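Long-range contacts in phenolic acid decarboxylase (Sedimentibacter hydroxybenzoicus, PDB 7AE5), which catalyses the reversible, non-oxidative decarboxylation of 4-hydroxybenzoate and 3,4-dihydroxybenzoate as an oxygen-sensitive member of the UbiD family that uses prenylated FMN and manganese: residues Gly69-His74 and Ile317-Ala322; Leu76-Asp81 and Asn210-Phe215; Gln48-Phe53 and Thr65-Ser70. All coordinates share one frame; numbering follows the deposited sequence.

In the fold
All three contacts are buried, and they converge on one stretch of chain, the turn Asn66-Ser70 and helix 71-77 that follows it. Measured from contact centre to chain centre, contact 1 lies nearest, at about 7 Å, and joins the start of that helix to helix 316-320 through aromatic rings and two bridging waters. Contact 2, at about 11 Å, uses the other end of helix 71-77 against helix 211-217 and is wholly apolar between its side chains. Contact 3, at about 14 Å, is dominated by hydrogen bonds, pairing strand 50-53 with the chain leading into the helix. Contacts 1 and 3 share Gly69 and Ser70; His74 packs on Phe215 between contacts 1 and 2.

Contact 1 (Gly69-His74 and Ile317-Ala322); sequences GSWQNH and IDYLMA
Tyr319 reaches from the short helix 316-320 into the N-terminal turn of helix 71-77, where one face of its ring lies on the backbone of Gly69-Ser70 while its edge points at the indole of Trp71. At the root of the side chain, CB points toward 69-74, with CG turned anti to the carbonyl carbon (chi1 -63°). Further out, CG faces Ser70 N, CD2 and CE2 lie over Gly69 (Tyr319 CE2 to Gly69 C 3.7 Å), and CZ meets Ser70 CA; Ser70 N stands 3.7 Å above the plane of the Tyr319 ring, over its centre. Along the CD1-CE1 edge the ring meets the indole, Tyr319 CE1 standing 3.5 Å from Trp71 NE1. The planes of the phenol and of the five-membered indole ring meet at 76° with centroids 4.9 Å apart, a T-shaped pair in which tyrosine gives the edge and tryptophan the face. The far end of the indole continues the packing, Trp71 CH2 touching Ala322 CB at 3.7 Å. At the tip, Tyr319 OH shares a water with Trp71 N, 3.0 Å from each, so this first-turn amide is satisfied through solvent. A second water donates to Tyr319 O at 2.9 Å and accepts a weak bond from His74 NE2, whose ring meets that carbonyl at its edge; His74 ND1 is bonded to Gln89. Ser70 is the N-cap of the helix, its OG accepting from Asn73 N in a nearly straight bond (170°) and also meeting Gln48 O. Glu398 of a second subunit packs on Tyr319. Away from the cofactor and metal sites, the T-shaped Tyr-Trp pair thus joins the N-capped start of helix 71-77, in the N-terminal UbiD family region, to the end of helix 316-320 at the C-terminal region.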
ATOM      1  N   GLY C  69     -40.194   7.575  13.182  1.00 40.94           N
ATOM      2  CA  GLY C  69     -39.540   6.648  12.274  1.00 40.23           C
ATOM      3  C   GLY C  69     -39.691   6.859  10.779  1.00 40.14           C
ATOM      4  O   GLY C  69     -39.912   5.892  10.045  1.00 39.45           O
ATOM      5  N   SER C  70     -39.549   8.097  10.313  1.00 41.55           N
ATOM      6  CA  SER C  70     -39.557   8.396   8.885  1.00 41.50           C
ATOM      7  C   SER C  70     -39.257   9.874   8.708  1.00 42.81           C
ATOM      8  O   SER C  70     -39.486  10.682   9.611  1.00 43.58           O
ATOM      9  CB  SER C  70     -40.896   8.048   8.222  1.00 41.89           C
ATOM     10  OG  SER C  70     -41.927   8.938   8.622  1.00 43.34           O
ATOM     11  N   TRP C  71     -38.745  10.218   7.524  1.00 36.90           N
ATOM     12  CA  TRP C  71     -38.482  11.616   7.220  1.00 37.37           C
ATOM     13  C   TRP C  71     -39.762  12.421   7.065  1.00 39.51           C
ATOM     14  O   TRP C  71     -39.726  13.648   7.200  1.00 40.21           O
ATOM     15  CB  TRP C  71     -37.620  11.728   5.963  1.00 37.08           C
ATOM     16  CG  TRP C  71     -36.221  11.271   6.207  1.00 37.05           C
ATOM     17  CD1 TRP C  71     -35.577  10.227   5.608  1.00 35.88           C
ATOM     18  CD2 TRP C  71     -35.300  11.820   7.157  1.00 38.16           C
ATOM     19  NE1 TRP C  71     -34.302  10.112   6.107  1.00 36.19           N
ATOM     20  CE2 TRP C  71     -34.109  11.075   7.063  1.00 37.67           C
ATOM     21  CE3 TRP C  71     -35.365  12.878   8.071  1.00 39.35           C
ATOM     22  CZ2 TRP C  71     -32.992  11.352   7.848  1.00 38.28           C
ATOM     23  CZ3 TRP C  71     -34.254  13.151   8.849  1.00 39.85           C
ATOM     24  CH2 TRP C  71     -33.083  12.393   8.732  1.00 39.15           C
ATOM     25  N   GLN C  72     -40.888  11.762   6.790  1.00 49.78           N
ATOM     26  CA  GLN C  72     -42.171  12.455   6.818  1.00 51.77           C
ATOM     27  C   GLN C  72     -42.535  12.852   8.242  1.00 51.93           C
ATOM     28  O   GLN C  72     -42.891  14.007   8.504  1.00 53.12           O
ATOM     29  CB  GLN C  72     -43.263  11.576   6.204  1.00 53.17           C
ATOM     30  CG  GLN C  72     -43.260  11.526   4.680  1.00 54.05           C
ATOM     31  CD  GLN C  72     -42.049  10.805   4.116  1.00 52.24           C
ATOM     32  OE1 GLN C  72     -41.476   9.929   4.764  1.00 50.63           O
ATOM     33  NE2 GLN C  72     -41.657  11.170   2.901  1.00 52.65           N
ATOM     34  N   ASN C  73     -42.444  11.903   9.179  1.00 45.10           N
ATOM     35  CA  ASN C  73     -42.710  12.211  10.582  1.00 45.21           C
ATOM     36  C   ASN C  73     -41.705  13.221  11.121  1.00 44.90           C
ATOM     37  O   ASN C  73     -42.060  14.102  11.913  1.00 45.62           O
ATOM     38  CB  ASN C  73     -42.671  10.930  11.415  1.00 44.27           C
ATOM     39  CG  ASN C  73     -43.687   9.906  10.956  1.00 45.21           C
ATOM     40  OD1 ASN C  73     -44.272  10.032   9.882  1.00 46.46           O
ATOM     41  ND2 ASN C  73     -43.892   8.874  11.768  1.00 44.87           N
ATOM     42  N   HIS C  74     -40.441  13.098  10.707  1.00 44.28           N
ATOM     43  CA  HIS C  74     -39.417  14.052  11.121  1.00 45.58           C
ATOM     44  C   HIS C  74     -39.727  15.450  10.604  1.00 46.48           C
ATOM     45  O   HIS C  74     -39.570  16.438  11.331  1.00 47.55           O
ATOM     46  CB  HIS C  74     -38.050  13.584  10.623  1.00 45.85           C
ATOM     47  CG  HIS C  74     -36.890  14.256  11.291  1.00 47.31           C
ATOM     48  ND1 HIS C  74     -36.478  15.530  10.965  1.00 48.47           N
ATOM     49  CD2 HIS C  74     -36.043  13.821  12.254  1.00 47.37           C
ATOM     50  CE1 HIS C  74     -35.432  15.855  11.705  1.00 48.62           C
ATOM     51  NE2 HIS C  74     -35.148  14.835  12.496  1.00 47.69           N
ATOM     52  N   ILE C 317     -34.765   4.669  15.905  1.00 42.28           N
ATOM     53  CA  ILE C 317     -33.645   5.237  16.653  1.00 41.78           C
ATOM     54  C   ILE C 317     -32.710   6.020  15.741  1.00 40.82           C
ATOM     55  O   ILE C 317     -32.142   7.041  16.152  1.00 40.09           O
ATOM     56  CB  ILE C 317     -32.891   4.123  17.411  1.00 42.65           C
ATOM     57  CG1 ILE C 317     -31.773   4.717  18.271  1.00 42.23           C
ATOM     58  CG2 ILE C 317     -32.324   3.092  16.444  1.00 43.19           C
ATOM     59  CD1 ILE C 317     -32.270   5.561  19.427  1.00 42.00           C
ATOM     60  N   ASP C 318     -32.544   5.576  14.494  1.00 37.74           N
ATOM     61  CA  ASP C 318     -31.652   6.277  13.575  1.00 36.88           C
ATOM     62  C   ASP C 318     -32.150   7.684  13.279  1.00 35.89           C
ATOM     63  O   ASP C 318     -31.343   8.601  13.092  1.00 35.12           O
ATOM     64  CB  ASP C 318     -31.502   5.474  12.284  1.00 37.24           C
ATOM     65  CG  ASP C 318     -30.916   4.097  12.524  1.00 38.39           C
ATOM     66  OD1 ASP C 318     -29.674   3.966  12.499  1.00 38.39           O
ATOM     67  OD2 ASP C 318     -31.697   3.149  12.756  1.00 39.38           O
ATOM     68  N   TYR C 319     -33.468   7.880  13.243  1.00 41.74           N
ATOM     69  CA  TYR C 319     -33.995   9.222  13.031  1.00 41.08           C
ATOM     70  C   TYR C 319     -33.819  10.093  14.270  1.00 41.29           C
ATOM     71  O   TYR C 319     -33.741  11.322  14.152  1.00 41.38           O
ATOM     72  CB  TYR C 319     -35.464   9.144  12.617  1.00 42.56           C
ATOM     73  CG  TYR C 319     -35.673   8.430  11.298  1.00 42.13           C
ATOM     74  CD1 TYR C 319     -35.591   9.119  10.094  1.00 41.45           C
ATOM     75  CD2 TYR C 319     -35.933   7.067  11.256  1.00 42.70           C
ATOM     76  CE1 TYR C 319     -35.775   8.472   8.884  1.00 41.57           C
ATOM     77  CE2 TYR C 319     -36.118   6.411  10.050  1.00 43.05           C
ATOM     78  CZ  TYR C 319     -36.038   7.118   8.868  1.00 42.48           C
ATOM     79  OH  TYR C 319     -36.220   6.467   7.668  1.00 42.96           O
ATOM     80  N   LEU C 320     -33.740   9.485  15.458  1.00 53.32           N
ATOM     81  CA  LEU C 320     -33.464  10.249  16.671  1.00 54.08           C
ATOM     82  C   LEU C 320     -32.010  10.688  16.781  1.00 52.30           C
ATOM     83  O   LEU C 320     -31.693  11.490  17.666  1.00 52.95           O
ATOM     84  CB  LEU C 320     -33.830   9.442  17.923  1.00 55.63           C
ATOM     85  CG  LEU C 320     -35.288   9.343  18.386  1.00 58.56           C
ATOM     86  CD1 LEU C 320     -35.989  10.690  18.285  1.00 60.10           C
ATOM     87  CD2 LEU C 320     -36.062   8.270  17.640  1.00 58.95           C
ATOM     88  N   MET C 321     -31.122  10.185  15.919  1.00 48.17           N
ATOM     89  CA  MET C 321     -29.707  10.532  15.979  1.00 47.77           C
ATOM     90  C   MET C 321     -29.172  11.047  14.649  1.00 47.09           C
ATOM     91  O   MET C 321     -27.952  11.188  14.501  1.00 46.83           O
ATOM     92  CB  MET C 321     -28.875   9.326  16.428  1.00 48.44           C
ATOM     93  CG  MET C 321     -29.348   8.677  17.718  1.00 49.24           C
ATOM     94  SD  MET C 321     -28.732   6.993  17.891  1.00 50.33           S
ATOM     95  CE  MET C 321     -26.969   7.264  17.766  1.00 49.99           C
ATOM     96  N   ALA C 322     -30.044  11.338  13.685  1.00 40.15           N
ATOM     97  CA  ALA C 322     -29.589  11.622  12.324  1.00 39.66           C
ATOM     98  C   ALA C 322     -29.072  13.051  12.187  1.00 39.08           C
ATOM     99  O   ALA C 322     -27.865  13.279  12.058  1.00 38.83           O
ATOM    100  CB  ALA C 322     -30.723  11.349  11.331  1.00 39.81           C
TER
HETATM  101  O   HOH W   1     -38.273   7.735   5.881  1.00 33.14           O
HETATM  102  O   HOH W   2     -32.675  13.702  12.832  1.00 34.98           O

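Contact 2 (Leu76-Asp81 and Asn210-Phe215)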
ATOM      1  N   LEU C  76     -42.738  16.682   9.830  1.00 45.94           N
ATOM      2  CA  LEU C  76     -43.869  17.187  10.600  1.00 47.85           C
ATOM      3  C   LEU C  76     -43.462  17.545  12.021  1.00 47.34           C
ATOM      4  O   LEU C  76     -44.053  18.448  12.625  1.00 49.08           O
ATOM      5  CB  LEU C  76     -44.997  16.156  10.615  1.00 48.49           C
ATOM      6  CG  LEU C  76     -45.591  15.792   9.256  1.00 49.52           C
ATOM      7  CD1 LEU C  76     -46.459  14.550   9.371  1.00 49.77           C
ATOM      8  CD2 LEU C  76     -46.390  16.955   8.689  1.00 52.12           C
ATOM      9  N   MET C  77     -42.462  16.850  12.571  1.00 49.73           N
ATOM     10  CA  MET C  77     -41.984  17.177  13.910  1.00 49.54           C
ATOM     11  C   MET C  77     -41.538  18.629  13.987  1.00 50.69           C
ATOM     12  O   MET C  77     -41.844  19.331  14.956  1.00 51.53           O
ATOM     13  CB  MET C  77     -40.842  16.238  14.304  1.00 49.34           C
ATOM     14  CG  MET C  77     -40.033  16.707  15.504  1.00 49.86           C
ATOM     15  SD  MET C  77     -38.641  15.629  15.895  1.00 49.44           S
ATOM     16  CE  MET C  77     -37.370  16.311  14.833  1.00 50.49           C
ATOM     17  N   LEU C  78     -40.844  19.107  12.958  1.00 56.35           N
ATOM     18  CA  LEU C  78     -40.380  20.485  12.907  1.00 57.56           C
ATOM     19  C   LEU C  78     -41.409  21.437  12.319  1.00 58.57           C
ATOM     20  O   LEU C  78     -41.076  22.595  12.049  1.00 59.77           O
ATOM     21  CB  LEU C  78     -39.083  20.575  12.109  1.00 58.52           C
ATOM     22  CG  LEU C  78     -37.980  19.727  12.729  1.00 58.49           C
ATOM     23  CD1 LEU C  78     -37.189  18.951  11.680  1.00 58.77           C
ATOM     24  CD2 LEU C  78     -37.109  20.635  13.551  1.00 58.83           C
ATOM     25  N   GLY C  79     -42.642  20.981  12.121  1.00 52.86           N
ATOM     26  CA  GLY C  79     -43.680  21.843  11.594  1.00 55.56           C
ATOM     27  C   GLY C  79     -43.568  22.139  10.117  1.00 56.09           C
ATOM     28  O   GLY C  79     -44.054  23.179   9.663  1.00 58.43           O
ATOM     29  N   LEU C  80     -42.944  21.252   9.348  1.00 63.22           N
ATOM     30  CA  LEU C  80     -42.738  21.445   7.923  1.00 63.61           C
ATOM     31  C   LEU C  80     -43.632  20.505   7.124  1.00 64.05           C
ATOM     32  O   LEU C  80     -44.171  19.527   7.650  1.00 63.47           O
ATOM     33  CB  LEU C  80     -41.270  21.209   7.550  1.00 61.32           C
ATOM     34  CG  LEU C  80     -40.240  22.083   8.267  1.00 60.97           C
ATOM     35  CD1 LEU C  80     -38.840  21.523   8.087  1.00 60.78           C
ATOM     36  CD2 LEU C  80     -40.313  23.516   7.761  1.00 63.13           C
ATOM     37  N   ASP C  81     -43.787  20.822   5.838  1.00 62.50           N
ATOM     38  CA  ASP C  81     -44.472  19.925   4.916  1.00 62.99           C
ATOM     39  C   ASP C  81     -43.830  18.544   4.964  1.00 60.38           C
ATOM     40  O   ASP C  81     -42.606  18.413   5.036  1.00 58.31           O
ATOM     41  CB  ASP C  81     -44.426  20.491   3.496  1.00 64.46           C
ATOM     42  CG  ASP C  81     -45.213  19.656   2.507  1.00 65.47           C
ATOM     43  OD1 ASP C  81     -44.636  18.703   1.944  1.00 63.86           O
ATOM     44  OD2 ASP C  81     -46.406  19.954   2.289  1.00 68.05           O
ATOM     45  N   ASN C 210     -43.818  15.730  23.585  1.00 61.02           N
ATOM     46  CA  ASN C 210     -43.598  16.578  22.422  1.00 61.02           C
ATOM     47  C   ASN C 210     -42.399  16.019  21.663  1.00 59.14           C
ATOM     48  O   ASN C 210     -41.347  15.775  22.270  1.00 58.46           O
ATOM     49  CB  ASN C 210     -43.372  18.021  22.894  1.00 62.35           C
ATOM     50  CG  ASN C 210     -42.990  18.984  21.775  1.00 62.36           C
ATOM     51  OD1 ASN C 210     -42.893  18.620  20.606  1.00 61.38           O
ATOM     52  ND2 ASN C 210     -42.769  20.238  22.149  1.00 63.55           N
ATOM     53  N   PRO C 211     -42.522  15.772  20.354  1.00 53.29           N
ATOM     54  CA  PRO C 211     -41.401  15.160  19.620  1.00 51.56           C
ATOM     55  C   PRO C 211     -40.102  15.946  19.702  1.00 52.21           C
ATOM     56  O   PRO C 211     -39.026  15.348  19.580  1.00 52.82           O
ATOM     57  CB  PRO C 211     -41.927  15.081  18.178  1.00 51.31           C
ATOM     58  CG  PRO C 211     -43.118  15.997  18.133  1.00 53.10           C
ATOM     59  CD  PRO C 211     -43.711  15.930  19.501  1.00 54.16           C
ATOM     60  N   LEU C 212     -40.160  17.264  19.912  1.00 58.77           N
ATOM     61  CA  LEU C 212     -38.925  18.033  20.038  1.00 59.79           C
ATOM     62  C   LEU C 212     -38.247  17.789  21.378  1.00 61.21           C
ATOM     63  O   LEU C 212     -37.022  17.921  21.482  1.00 62.32           O
ATOM     64  CB  LEU C 212     -39.196  19.527  19.858  1.00 59.98           C
ATOM     65  CG  LEU C 212     -39.169  20.062  18.425  1.00 59.46           C
ATOM     66  CD1 LEU C 212     -37.861  19.704  17.733  1.00 59.07           C
ATOM     67  CD2 LEU C 212     -40.358  19.562  17.639  1.00 59.55           C
ATOM     68  N   VAL C 213     -39.016  17.442  22.410  1.00 51.30           N
ATOM     69  CA  VAL C 213     -38.421  17.124  23.703  1.00 51.20           C
ATOM     70  C   VAL C 213     -37.610  15.839  23.607  1.00 50.36           C
ATOM     71  O   VAL C 213     -36.458  15.777  24.054  1.00 51.42           O
ATOM     72  CB  VAL C 213     -39.511  17.026  24.784  1.00 52.51           C
ATOM     73  CG1 VAL C 213     -38.925  16.483  26.079  1.00 52.22           C
ATOM     74  CG2 VAL C 213     -40.155  18.382  25.005  1.00 54.43           C
ATOM     75  N   THR C 214     -38.203  14.795  23.022  1.00 48.64           N
ATOM     76  CA  THR C 214     -37.464  13.562  22.767  1.00 47.91           C
ATOM     77  C   THR C 214     -36.247  13.828  21.890  1.00 48.41           C
ATOM     78  O   THR C 214     -35.194  13.204  22.069  1.00 49.02           O
ATOM     79  CB  THR C 214     -38.380  12.530  22.106  1.00 46.58           C
ATOM     80  OG1 THR C 214     -39.569  12.369  22.891  1.00 47.68           O
ATOM     81  CG2 THR C 214     -37.677  11.186  21.983  1.00 46.52           C
ATOM     82  N   PHE C 215     -36.377  14.758  20.941  1.00 51.24           N
ATOM     83  CA  PHE C 215     -35.254  15.119  20.081  1.00 51.69           C
ATOM     84  C   PHE C 215     -34.097  15.687  20.896  1.00 53.31           C
ATOM     85  O   PHE C 215     -32.960  15.215  20.789  1.00 53.97           O
ATOM     86  CB  PHE C 215     -35.715  16.119  19.022  1.00 50.87           C
ATOM     87  CG  PHE C 215     -34.811  16.200  17.823  1.00 50.71           C
ATOM     88  CD1 PHE C 215     -34.668  15.119  16.968  1.00 49.82           C
ATOM     89  CD2 PHE C 215     -34.112  17.364  17.544  1.00 51.39           C
ATOM     90  CE1 PHE C 215     -33.843  15.197  15.858  1.00 49.50           C
ATOM     91  CE2 PHE C 215     -33.285  17.448  16.438  1.00 51.15           C
ATOM     92  CZ  PHE C 215     -33.151  16.362  15.594  1.00 50.15           C
TER
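Met77, in the last turn of helix 71-77, carries most of this contact, and its side chain runs along helix 211-217 from Pro211 to Phe215. Its CG is placed anti to the backbone N (chi1 165°), which brings Met77 CG to 3.7 Å from Pro211 CB and to 3.6 Å from Leu212 CD2. Leu212 CD2 also presses on Met77 O at 3.1 Å, a tight contact without a hydrogen bond. The chain then bends at the thioether (chi3 87°) and lays CE over a face of the Phe215 ring: the methyl is 3.9 Å from the centroid and 20° off the normal, a CH-pi contact. Met77 SD is more oblique, 4.8 Å from the same centroid, completing a Met-aromatic pair. Next in sequence, Leu78 adds a looser touch, its CD2 4.3 Å from Leu212 CD1. Gly79, with positive phi, is the C' residue of a Schellman motif ending the helix. Across the contact, Asn210 caps helix 211-217 by accepting from Leu212 N at OD1, 3.1 Å away. The side chains meet through dispersion and methyl-ring attraction, which suggests that shape fit, more than directional polar bonding, holds these two segments together.

Contact 3 (Gln48-Phe53 and Thr65-Ser70)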
ATOM      1  N   GLN C  48     -42.806   5.827   6.235  1.00 50.22           N
ATOM      2  CA  GLN C  48     -43.124   4.909   7.318  1.00 49.49           C
ATOM      3  C   GLN C  48     -43.973   5.613   8.370  1.00 49.73           C
ATOM      4  O   GLN C  48     -43.574   6.669   8.879  1.00 49.46           O
ATOM      5  CB  GLN C  48     -41.848   4.362   7.953  1.00 48.02           C
ATOM      6  CG  GLN C  48     -40.900   3.707   6.966  1.00 48.01           C
ATOM      7  CD  GLN C  48     -39.695   4.566   6.672  1.00 47.53           C
ATOM      8  OE1 GLN C  48     -39.825   5.687   6.181  1.00 48.36           O
ATOM      9  NE2 GLN C  48     -38.508   4.047   6.969  1.00 46.47           N
ATOM     10  N   PRO C  49     -45.138   5.077   8.715  1.00 55.61           N
ATOM     11  CA  PRO C  49     -46.006   5.732   9.692  1.00 56.16           C
ATOM     12  C   PRO C  49     -45.724   5.262  11.111  1.00 55.28           C
ATOM     13  O   PRO C  49     -45.064   4.247  11.348  1.00 54.33           O
ATOM     14  CB  PRO C  49     -47.404   5.287   9.246  1.00 56.68           C
ATOM     15  CG  PRO C  49     -47.169   3.892   8.741  1.00 55.99           C
ATOM     16  CD  PRO C  49     -45.766   3.867   8.155  1.00 55.76           C
ATOM     17  N   ALA C  50     -46.234   6.036  12.060  1.00 53.38           N
ATOM     18  CA  ALA C  50     -46.338   5.561  13.427  1.00 51.51           C
ATOM     19  C   ALA C  50     -47.506   4.590  13.530  1.00 51.92           C
ATOM     20  O   ALA C  50     -48.460   4.649  12.749  1.00 52.71           O
ATOM     21  CB  ALA C  50     -46.524   6.727  14.397  1.00 50.04           C
ATOM     22  N   VAL C  51     -47.420   3.676  14.490  1.00 53.23           N
ATOM     23  CA  VAL C  51     -48.423   2.634  14.664  1.00 52.73           C
ATOM     24  C   VAL C  51     -49.017   2.767  16.060  1.00 52.43           C
ATOM     25  O   VAL C  51     -48.283   2.770  17.055  1.00 51.12           O
ATOM     26  CB  VAL C  51     -47.829   1.233  14.440  1.00 52.50           C
ATOM     27  CG1 VAL C  51     -48.882   0.170  14.671  1.00 52.87           C
ATOM     28  CG2 VAL C  51     -47.267   1.123  13.031  1.00 53.83           C
ATOM     29  N   PHE C  52     -50.341   2.877  16.127  1.00 61.94           N
ATOM     30  CA  PHE C  52     -51.066   3.121  17.369  1.00 63.13           C
ATOM     31  C   PHE C  52     -51.907   1.896  17.701  1.00 64.82           C
ATOM     32  O   PHE C  52     -52.762   1.492  16.906  1.00 66.70           O
ATOM     33  CB  PHE C  52     -51.944   4.366  17.235  1.00 64.95           C
ATOM     34  CG  PHE C  52     -52.523   4.852  18.534  1.00 66.16           C
ATOM     35  CD1 PHE C  52     -53.733   4.362  18.997  1.00 68.61           C
ATOM     36  CD2 PHE C  52     -51.863   5.811  19.285  1.00 65.18           C
ATOM     37  CE1 PHE C  52     -54.270   4.814  20.188  1.00 69.97           C
ATOM     38  CE2 PHE C  52     -52.395   6.267  20.477  1.00 66.56           C
ATOM     39  CZ  PHE C  52     -53.600   5.767  20.929  1.00 68.92           C
ATOM     40  N   PHE C  53     -51.665   1.311  18.872  1.00 61.02           N
ATOM     41  CA  PHE C  53     -52.401   0.141  19.337  1.00 62.96           C
ATOM     42  C   PHE C  53     -53.413   0.577  20.388  1.00 65.25           C
ATOM     43  O   PHE C  53     -53.031   1.045  21.466  1.00 64.72           O
ATOM     44  CB  PHE C  53     -51.460  -0.913  19.917  1.00 61.69           C
ATOM     45  CG  PHE C  53     -50.416  -1.392  18.955  1.00 59.57           C
ATOM     46  CD1 PHE C  53     -49.220  -0.711  18.815  1.00 57.01           C
ATOM     47  CD2 PHE C  53     -50.629  -2.527  18.191  1.00 60.50           C
ATOM     48  CE1 PHE C  53     -48.258  -1.150  17.936  1.00 55.37           C
ATOM     49  CE2 PHE C  53     -49.666  -2.971  17.308  1.00 58.84           C
ATOM     50  CZ  PHE C  53     -48.482  -2.281  17.182  1.00 56.29           C
ATOM     51  N   THR C  65     -45.871   3.538  18.561  1.00 48.51           N
ATOM     52  CA  THR C  65     -44.483   3.257  18.225  1.00 46.83           C
ATOM     53  C   THR C  65     -44.174   3.797  16.835  1.00 46.45           C
ATOM     54  O   THR C  65     -45.075   4.114  16.055  1.00 47.59           O
ATOM     55  CB  THR C  65     -44.180   1.751  18.296  1.00 46.60           C
ATOM     56  OG1 THR C  65     -42.763   1.542  18.275  1.00 45.04           O
ATOM     57  CG2 THR C  65     -44.816   1.019  17.124  1.00 47.47           C
ATOM     58  N   ASN C  66     -42.874   3.895  16.541  1.00 46.26           N
ATOM     59  CA  ASN C  66     -42.377   4.440  15.273  1.00 45.70           C
ATOM     60  C   ASN C  66     -42.863   5.872  15.059  1.00 46.42           C
ATOM     61  O   ASN C  66     -43.170   6.284  13.938  1.00 46.94           O
ATOM     62  CB  ASN C  66     -42.762   3.549  14.089  1.00 46.23           C
ATOM     63  CG  ASN C  66     -41.781   3.656  12.935  1.00 45.18           C
ATOM     64  OD1 ASN C  66     -40.567   3.625  13.136  1.00 43.71           O
ATOM     65  ND2 ASN C  66     -42.303   3.788  11.721  1.00 46.04           N
ATOM     66  N   VAL C  67     -42.928   6.640  16.149  1.00 43.19           N
ATOM     67  CA  VAL C  67     -43.412   8.015  16.069  1.00 44.13           C
ATOM     68  C   VAL C  67     -42.451   8.875  15.256  1.00 43.30           C
ATOM     69  O   VAL C  67     -42.876   9.678  14.417  1.00 44.16           O
ATOM     70  CB  VAL C  67     -43.629   8.581  17.485  1.00 44.62           C
ATOM     71  CG1 VAL C  67     -43.926  10.070  17.429  1.00 45.61           C
ATOM     72  CG2 VAL C  67     -44.750   7.832  18.191  1.00 45.72           C
ATOM     73  N   HIS C  68     -41.149   8.719  15.483  1.00 47.24           N
ATOM     74  CA  HIS C  68     -40.123   9.460  14.758  1.00 47.90           C
ATOM     75  C   HIS C  68     -39.603   8.716  13.532  1.00 47.27           C
ATOM     76  O   HIS C  68     -38.660   9.190  12.894  1.00 47.82           O
ATOM     77  CB  HIS C  68     -38.939   9.772  15.681  1.00 48.67           C
ATOM     78  CG  HIS C  68     -39.201  10.860  16.675  1.00 49.53           C
ATOM     79  ND1 HIS C  68     -39.919  10.652  17.833  1.00 49.23           N
ATOM     80  CD2 HIS C  68     -38.820  12.159  16.698  1.00 50.59           C
ATOM     81  CE1 HIS C  68     -39.979  11.779  18.520  1.00 49.98           C
ATOM     82  NE2 HIS C  68     -39.320  12.709  17.853  1.00 50.71           N
ATOM     83  N   GLY C  69     -40.194   7.575  13.182  1.00 40.94           N
ATOM     84  CA  GLY C  69     -39.540   6.648  12.274  1.00 40.23           C
ATOM     85  C   GLY C  69     -39.691   6.859  10.779  1.00 40.14           C
ATOM     86  O   GLY C  69     -39.912   5.892  10.045  1.00 39.45           O
ATOM     87  N   SER C  70     -39.549   8.097  10.313  1.00 41.55           N
ATOM     88  CA  SER C  70     -39.557   8.396   8.885  1.00 41.50           C
ATOM     89  C   SER C  70     -39.257   9.874   8.708  1.00 42.81           C
ATOM     90  O   SER C  70     -39.486  10.682   9.611  1.00 43.58           O
ATOM     91  CB  SER C  70     -40.896   8.048   8.222  1.00 41.89           C
ATOM     92  OG  SER C  70     -41.927   8.938   8.622  1.00 43.34           O
TER
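Val51 and Thr65 form an antiparallel hydrogen-bonded pair, the regular part of this contact. Val51 N donates to Thr65 O at 2.9 Å and Thr65 N returns a bond to Val51 O, with N-H...O angles of 167° and 155°. Beyond this pair segment 65-70 leaves strand geometry: Asn66 adopts a positive phi, and its side chain supplies the next link. With CG anti to the backbone N (chi1 -152°), Asn66 ND2 donates to Pro49 O at 2.8 Å. The acceptor lies close to the amide plane of Asn66, whereas the nitrogen stands well above the carbonyl plane of Pro49. At the far end Ser70 OG approaches Gln48 O to 2.8 Å.

Weaker CA-H...O contacts fill the middle. Ala50 CA approaches Thr65 O at 3.3 Å and Asn66 O equally closely. Apolar packing is modest: Val51 CB is 4.0 Å from Thr65 CG2, and the same methyl meets the Phe53 ring at its edge, while Ala50 CB touches Val67 CG2.

Gln48 packs polar against apolar atoms: its CB is 3.2 Å from Gly69 O, and the bend at chi2 brings Gln48 OE1 to 3.3 Å from Ser70 CB, while NE2 has a weak hydrogen bond to Tyr319 OH.

Strand 50-53 runs between strands 21-24 and 62-65 in a four-stranded mixed sheet, bonded to Ile22 on one flank. Helix 33-43 packs on Val51, Phe53 and Asn66, Leu471 and Trp467 of a second subunit reach Val51 and Phe53, and the turn beyond Thr65 passes beside helix 316-320 into helix 71-77.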